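Long-range contacts in capsid protein (Macrobrachium rosenbergii nodavirus, PDB 5YKU), which forms the protrusion domain of a nodavirus capsid, the part that builds the dimeric spikes on the surface of the virus particle: residues V20-L25 against T102-A107; S52-Q57 against F75-I80. All coordinates share one frame; numbering follows the deposited sequence.

Both contacts lie toward the same end of this all-beta domain, about 17 Å (contact 1) and about 18 Å (contact 2) from the centre of the chain, measured between centres, and their own centres are about 12 Å apart. In sequence the two segments of contact 2 fall between those of contact 1. They meet directly: G106 O of contact 1 lies 2.9 Å from Q57 NE2 of contact 2, a probable hydrogen bond, while Q57 OE1 accepts from R50, and the Y104 ring packs on the Q57 chain, Y104 CD2 to Q57 CG 3.5 Å. The side chain of A107 is about 10 Å, and that of Q57 about 12 Å, from a bound zinc ion.

Contact 1: residues V20-L25 against T102-A107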
loop_
_atom_site.group_PDB
_atom_site.type_symbol
_atom_site.label_atom_id
_atom_site.label_comp_id
_atom_site.label_asym_id
_atom_site.label_seq_id
_atom_site.Cartn_x
_atom_site.Cartn_y
_atom_site.Cartn_z
ATOM N N VAL A 20 4.627 -4.827 -6.357
ATOM C CA VAL A 20 5.373 -5.749 -7.193
ATOM C C VAL A 20 5.299 -7.183 -6.628
ATOM O O VAL A 20 5.590 -7.320 -5.432
ATOM C CB VAL A 20 6.799 -5.256 -7.257
ATOM C CG1 VAL A 20 7.676 -6.246 -8.048
ATOM C CG2 VAL A 20 6.934 -3.880 -7.933
ATOM N N PRO A 21 4.964 -8.174 -7.409
ATOM C CA PRO A 21 4.919 -9.546 -6.873
ATOM C C PRO A 21 6.278 -10.098 -6.526
ATOM O O PRO A 21 7.300 -9.700 -7.106
ATOM C CB PRO A 21 4.273 -10.326 -7.946
ATOM C CG PRO A 21 3.526 -9.328 -8.815
ATOM C CD PRO A 21 4.406 -8.123 -8.761
ATOM N N PRO A 22 6.341 -10.991 -5.587
ATOM C CA PRO A 22 7.590 -11.678 -5.279
ATOM C C PRO A 22 7.942 -12.626 -6.409
ATOM O O PRO A 22 7.174 -13.024 -7.235
ATOM C CB PRO A 22 7.235 -12.526 -3.999
ATOM C CG PRO A 22 5.810 -12.811 -4.145
ATOM C CD PRO A 22 5.192 -11.567 -4.824
ATOM N N THR A 23 9.244 -12.960 -6.412
ATOM C CA THR A 23 9.809 -13.929 -7.372
ATOM C C THR A 23 10.179 -15.226 -6.712
ATOM O O THR A 23 10.677 -16.069 -7.424
ATOM C CB THR A 23 11.095 -13.359 -8.026
ATOM O OG1 THR A 23 12.042 -12.986 -7.058
ATOM C CG2 THR A 23 10.789 -12.125 -8.853
ATOM N N GLU A 24 9.988 -15.304 -5.431
ATOM C CA GLU A 24 10.312 -16.538 -4.637
ATOM C C GLU A 24 9.134 -16.749 -3.669
ATOM O O GLU A 24 8.340 -15.830 -3.404
ATOM C CB GLU A 24 11.622 -16.418 -3.868
ATOM C CG GLU A 24 12.846 -16.241 -4.755
ATOM C CD GLU A 24 13.140 -17.467 -5.564
ATOM O OE1 GLU A 24 12.946 -18.617 -5.131
ATOM O OE2 GLU A 24 13.731 -17.385 -6.737
ATOM N N LEU A 25 9.014 -17.923 -3.104
ATOM C CA LEU A 25 7.938 -18.265 -2.173
ATOM C C LEU A 25 8.025 -17.564 -0.925
ATOM O O LEU A 25 6.932 -17.177 -0.367
ATOM C CB LEU A 25 7.838 -19.809 -1.934
ATOM C CG LEU A 25 7.609 -20.598 -3.169
ATOM C CD1 LEU A 25 7.530 -22.119 -2.792
ATOM C CD2 LEU A 25 6.438 -20.203 -3.975
ATOM N N THR A 102 6.505 -11.497 2.126
ATOM C CA THR A 102 5.609 -12.417 1.408
ATOM C C THR A 102 5.899 -13.823 1.769
ATOM O O THR A 102 7.023 -14.229 1.901
ATOM C CB THR A 102 5.573 -12.187 -0.074
ATOM O OG1 THR A 102 6.918 -12.283 -0.580
ATOM C CG2 THR A 102 5.044 -10.792 -0.436
ATOM N N ASP A 103 4.869 -14.628 1.896
ATOM C CA ASP A 103 4.918 -16.051 2.192
ATOM C C ASP A 103 3.786 -16.689 1.356
ATOM O O ASP A 103 2.603 -16.606 1.691
ATOM C CB ASP A 103 4.721 -16.300 3.707
ATOM C CG ASP A 103 4.681 -17.740 4.027
ATOM O OD1 ASP A 103 4.656 -18.620 3.180
ATOM O OD2 ASP A 103 4.490 -17.963 5.268
ATOM N N TYR A 104 4.129 -17.192 0.200
ATOM C CA TYR A 104 3.219 -17.731 -0.779
ATOM C C TYR A 104 3.411 -19.236 -0.833
ATOM O O TYR A 104 4.561 -19.672 -1.041
ATOM C CB TYR A 104 3.440 -17.105 -2.157
ATOM C CG TYR A 104 3.031 -15.673 -2.422
ATOM C CD1 TYR A 104 2.828 -14.754 -1.382
ATOM C CD2 TYR A 104 2.864 -15.204 -3.728
ATOM C CE1 TYR A 104 2.493 -13.423 -1.639
ATOM C CE2 TYR A 104 2.519 -13.918 -3.980
ATOM C CZ TYR A 104 2.377 -13.001 -2.935
ATOM O OH TYR A 104 2.029 -11.673 -3.148
ATOM N N GLN A 105 2.398 -20.040 -0.722
ATOM C CA GLN A 105 2.586 -21.517 -0.833
ATOM C C GLN A 105 2.980 -21.883 -2.212
ATOM O O GLN A 105 3.848 -22.727 -2.431
ATOM C CB GLN A 105 1.354 -22.226 -0.419
ATOM C CG GLN A 105 1.478 -23.768 -0.539
ATOM C CD GLN A 105 0.188 -24.421 -0.239
ATOM O OE1 GLN A 105 -0.475 -24.901 -1.221
ATOM N NE2 GLN A 105 -0.191 -24.404 0.899
ATOM N N GLY A 106 2.383 -21.252 -3.221
ATOM C CA GLY A 106 2.722 -21.323 -4.632
ATOM C C GLY A 106 2.847 -19.991 -5.276
ATOM O O GLY A 106 2.229 -19.030 -4.744
ATOM N N ALA A 107 3.721 -19.761 -6.295
ATOM C CA ALA A 107 3.986 -18.356 -6.825
ATOM C C ALA A 107 4.346 -18.432 -8.345
ATOM O O ALA A 107 5.370 -17.699 -8.761
ATOM C CB ALA A 107 4.970 -17.574 -6.095
HETATM O O HOH W 1 6.666 -14.733 -1.606
#
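A proline-on-tyrosine CH-pi contact and one backbone hydrogen bond join P22 and L25 to Y104, with T102 and A107 adding packing, where the loop leading into strand 26-33 lies against the end of strand 96-104 and the turn after it. P22 CG sits over one face of the Y104 ring, 3.8 Å from its centroid and displaced toward the rim, with the line to the centroid 24° off the ring normal. The pyrrolidine and the phenol approach from opposite directions, and P22 CD lies 3.6 Å from Y104 OH. Y104 puts CG anti to its carbonyl carbon (chi1 -72°), which brings one ring face against the proline. Beside the ring, P22 CB packs on T102 OG1 at 3.4 Å.

At the far end of the loop, Y104 N donates to L25 O over 2.9 Å. This bond sits where strand 26-33 begins beside strand 96-104, its antiparallel neighbour in the sheet, whose outermost strands within this chain include 26-33; farther in, T102 and Q27 continue the pairing through their backbones. The same L25 O receives a weak bond from a water that also donates to E24 O and lies 2.7 Å from T102 OG1, bridging E24 and L25 to T102 above the rim of the Y104 ring.

Beyond the strand end the L25 side chain reaches along the turn, CD2 passing Y104 O and CD1 passing Q105 O, and L25 CD2 meets A107 CB at 3.7 Å. L25 lies at the surface, whereas P22, T102 and Y104 are buried. The proline also touches Q27 and Y29 of strand 26-33, and D103, whose side chain leaves the strand away from the loop, forms a salt bridge with K26.

Contact 2: residues S52-Q57 against F75-I80; sequences SSEVLQ and FDTSAI
A single carboxylate, that of D76, takes four hydrogen bonds, and three of them come from the facing loop at S53 and Q57. D76 OD2 accepts from S53 N at 2.9 Å and from S53 OG at 2.7 Å; the hydroxyl arrives on the syn side, close to the carboxylate plane, while the amide comes from well above it. Q57 N, at 3.1 Å, and T77 OG1 reach D76 OD1 from opposite faces of its plane, which should fix the rotation of the group. D76 CG lies between its own backbone N and carbonyl carbon (chi1 67°), which places the carboxylate against the facing loop. With R50 adding a salt bridge to OD2, the buried group is probably stabilised as the anion.

Two successive ST turns shape residues 52-55: S52 OG accepts from E54 N and S53 OG from V55 N. Each hydroxyl also donates across the contact, S52 OG to D76 O at 2.7 Å. T77 OG1 donates to D76 OD1 and accepts from L56 N at 2.9 Å.

On the outer flank L56 and F75 lie side by side, L56 CB to F75 CZ 3.6 Å. The contact joins the loop entering strand 57-63 to the one leaving its antiparallel neighbour 69-75, while L56 pairs through its backbone with Q105, just beyond strand 96-104.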
loop_
_atom_site.group_PDB
_atom_site.type_symbol
_atom_site.label_atom_id
_atom_site.label_comp_id
_atom_site.label_asym_id
_atom_site.label_seq_id
_atom_site.Cartn_x
_atom_site.Cartn_y
_atom_site.Cartn_z
ATOM N N SER A 52 -8.442 -15.177 -6.763
ATOM C CA SER A 52 -7.643 -15.938 -5.779
ATOM C C SER A 52 -6.743 -16.960 -6.439
ATOM O O SER A 52 -7.213 -17.694 -7.318
ATOM C CB SER A 52 -8.572 -16.678 -4.837
ATOM O OG SER A 52 -7.805 -17.496 -3.961
ATOM N N SER A 53 -5.513 -17.041 -5.992
ATOM C CA SER A 53 -4.617 -18.121 -6.459
ATOM C C SER A 53 -5.014 -19.436 -5.907
ATOM O O SER A 53 -4.541 -20.458 -6.484
ATOM C CB SER A 53 -3.207 -17.786 -6.034
ATOM O OG SER A 53 -3.065 -17.970 -4.593
ATOM N N GLU A 54 -5.736 -19.472 -4.845
ATOM C CA GLU A 54 -6.030 -20.693 -4.118
ATOM C C GLU A 54 -4.767 -21.341 -3.538
ATOM O O GLU A 54 -4.866 -22.520 -3.106
ATOM C CB GLU A 54 -6.898 -21.680 -4.900
ATOM C CG GLU A 54 -8.220 -21.009 -5.384
ATOM C CD GLU A 54 -9.182 -20.331 -4.356
ATOM O OE1 GLU A 54 -9.105 -20.403 -3.080
ATOM O OE2 GLU A 54 -10.117 -19.527 -4.824
ATOM N N VAL A 55 -3.640 -20.693 -3.530
ATOM C CA VAL A 55 -2.368 -21.229 -3.065
ATOM C C VAL A 55 -1.758 -20.332 -2.027
ATOM O O VAL A 55 -0.529 -20.215 -1.881
ATOM C CB VAL A 55 -1.440 -21.682 -4.188
ATOM C CG1 VAL A 55 -2.045 -22.861 -4.950
ATOM C CG2 VAL A 55 -1.082 -20.583 -5.113
ATOM N N LEU A 56 -2.636 -19.721 -1.208
ATOM C CA LEU A 56 -2.233 -19.203 0.061
ATOM C C LEU A 56 -1.144 -18.150 -0.031
ATOM O O LEU A 56 -0.001 -18.287 0.420
ATOM C CB LEU A 56 -1.801 -20.259 1.083
ATOM C CG LEU A 56 -2.900 -21.234 1.531
ATOM C CD1 LEU A 56 -3.248 -22.307 0.522
ATOM C CD2 LEU A 56 -2.424 -21.943 2.872
ATOM N N GLN A 57 -1.407 -17.054 -0.741
ATOM C CA GLN A 57 -0.456 -16.000 -1.018
ATOM C C GLN A 57 -0.601 -14.928 0.044
ATOM O O GLN A 57 -1.521 -14.080 0.019
ATOM C CB GLN A 57 -0.623 -15.517 -2.480
ATOM C CG GLN A 57 -0.301 -16.620 -3.443
ATOM C CD GLN A 57 -0.367 -16.293 -4.900
ATOM O OE1 GLN A 57 -1.084 -15.332 -5.306
ATOM N NE2 GLN A 57 0.311 -17.030 -5.692
ATOM N N PHE A 75 -4.367 -11.757 2.081
ATOM C CA PHE A 75 -4.388 -13.244 1.981
ATOM C C PHE A 75 -5.522 -13.606 1.138
ATOM O O PHE A 75 -6.626 -13.069 1.308
ATOM C CB PHE A 75 -4.504 -13.894 3.361
ATOM C CG PHE A 75 -4.155 -15.350 3.362
ATOM C CD1 PHE A 75 -2.849 -15.723 3.101
ATOM C CD2 PHE A 75 -5.041 -16.323 3.551
ATOM C CE1 PHE A 75 -2.431 -17.045 3.173
ATOM C CE2 PHE A 75 -4.650 -17.686 3.559
ATOM C CZ PHE A 75 -3.355 -18.035 3.443
ATOM N N ASP A 76 -5.357 -14.533 0.193
ATOM C CA ASP A 76 -6.371 -14.802 -0.826
ATOM C C ASP A 76 -7.105 -16.087 -0.706
ATOM O O ASP A 76 -7.930 -16.336 -1.564
ATOM C CB ASP A 76 -5.717 -14.627 -2.198
ATOM C CG ASP A 76 -4.651 -15.658 -2.528
ATOM O OD1 ASP A 76 -4.268 -16.445 -1.613
ATOM O OD2 ASP A 76 -4.252 -15.683 -3.757
ATOM N N THR A 77 -6.835 -16.927 0.257
ATOM C CA THR A 77 -7.350 -18.307 0.227
ATOM C C THR A 77 -8.082 -18.621 1.478
ATOM O O THR A 77 -7.499 -18.684 2.586
ATOM C CB THR A 77 -6.203 -19.319 0.021
ATOM O OG1 THR A 77 -5.467 -18.981 -1.179
ATOM C CG2 THR A 77 -6.712 -20.703 -0.075
ATOM N N SER A 78 -9.377 -18.833 1.402
ATOM C CA SER A 78 -10.282 -19.174 2.509
ATOM C C SER A 78 -10.446 -18.057 3.518
ATOM O O SER A 78 -11.446 -17.357 3.493
ATOM C CB SER A 78 -9.920 -20.470 3.184
ATOM O OG SER A 78 -11.087 -20.673 4.032
ATOM N N ALA A 79 -9.477 -17.855 4.366
ATOM C CA ALA A 79 -9.483 -16.771 5.340
ATOM C C ALA A 79 -8.974 -15.483 4.720
ATOM O O ALA A 79 -7.812 -15.091 4.826
ATOM C CB ALA A 79 -8.645 -17.182 6.575
ATOM N N ILE A 80 -9.847 -14.829 3.997
ATOM C CA ILE A 80 -9.449 -13.701 3.143
ATOM C C ILE A 80 -9.039 -12.540 4.028
ATOM O O ILE A 80 -9.792 -12.153 4.952
ATOM C CB ILE A 80 -10.501 -13.329 2.108
ATOM C CG1 ILE A 80 -10.849 -14.561 1.264
ATOM C CG2 ILE A 80 -10.028 -12.119 1.233
ATOM C CD1 ILE A 80 -11.951 -14.304 0.317
#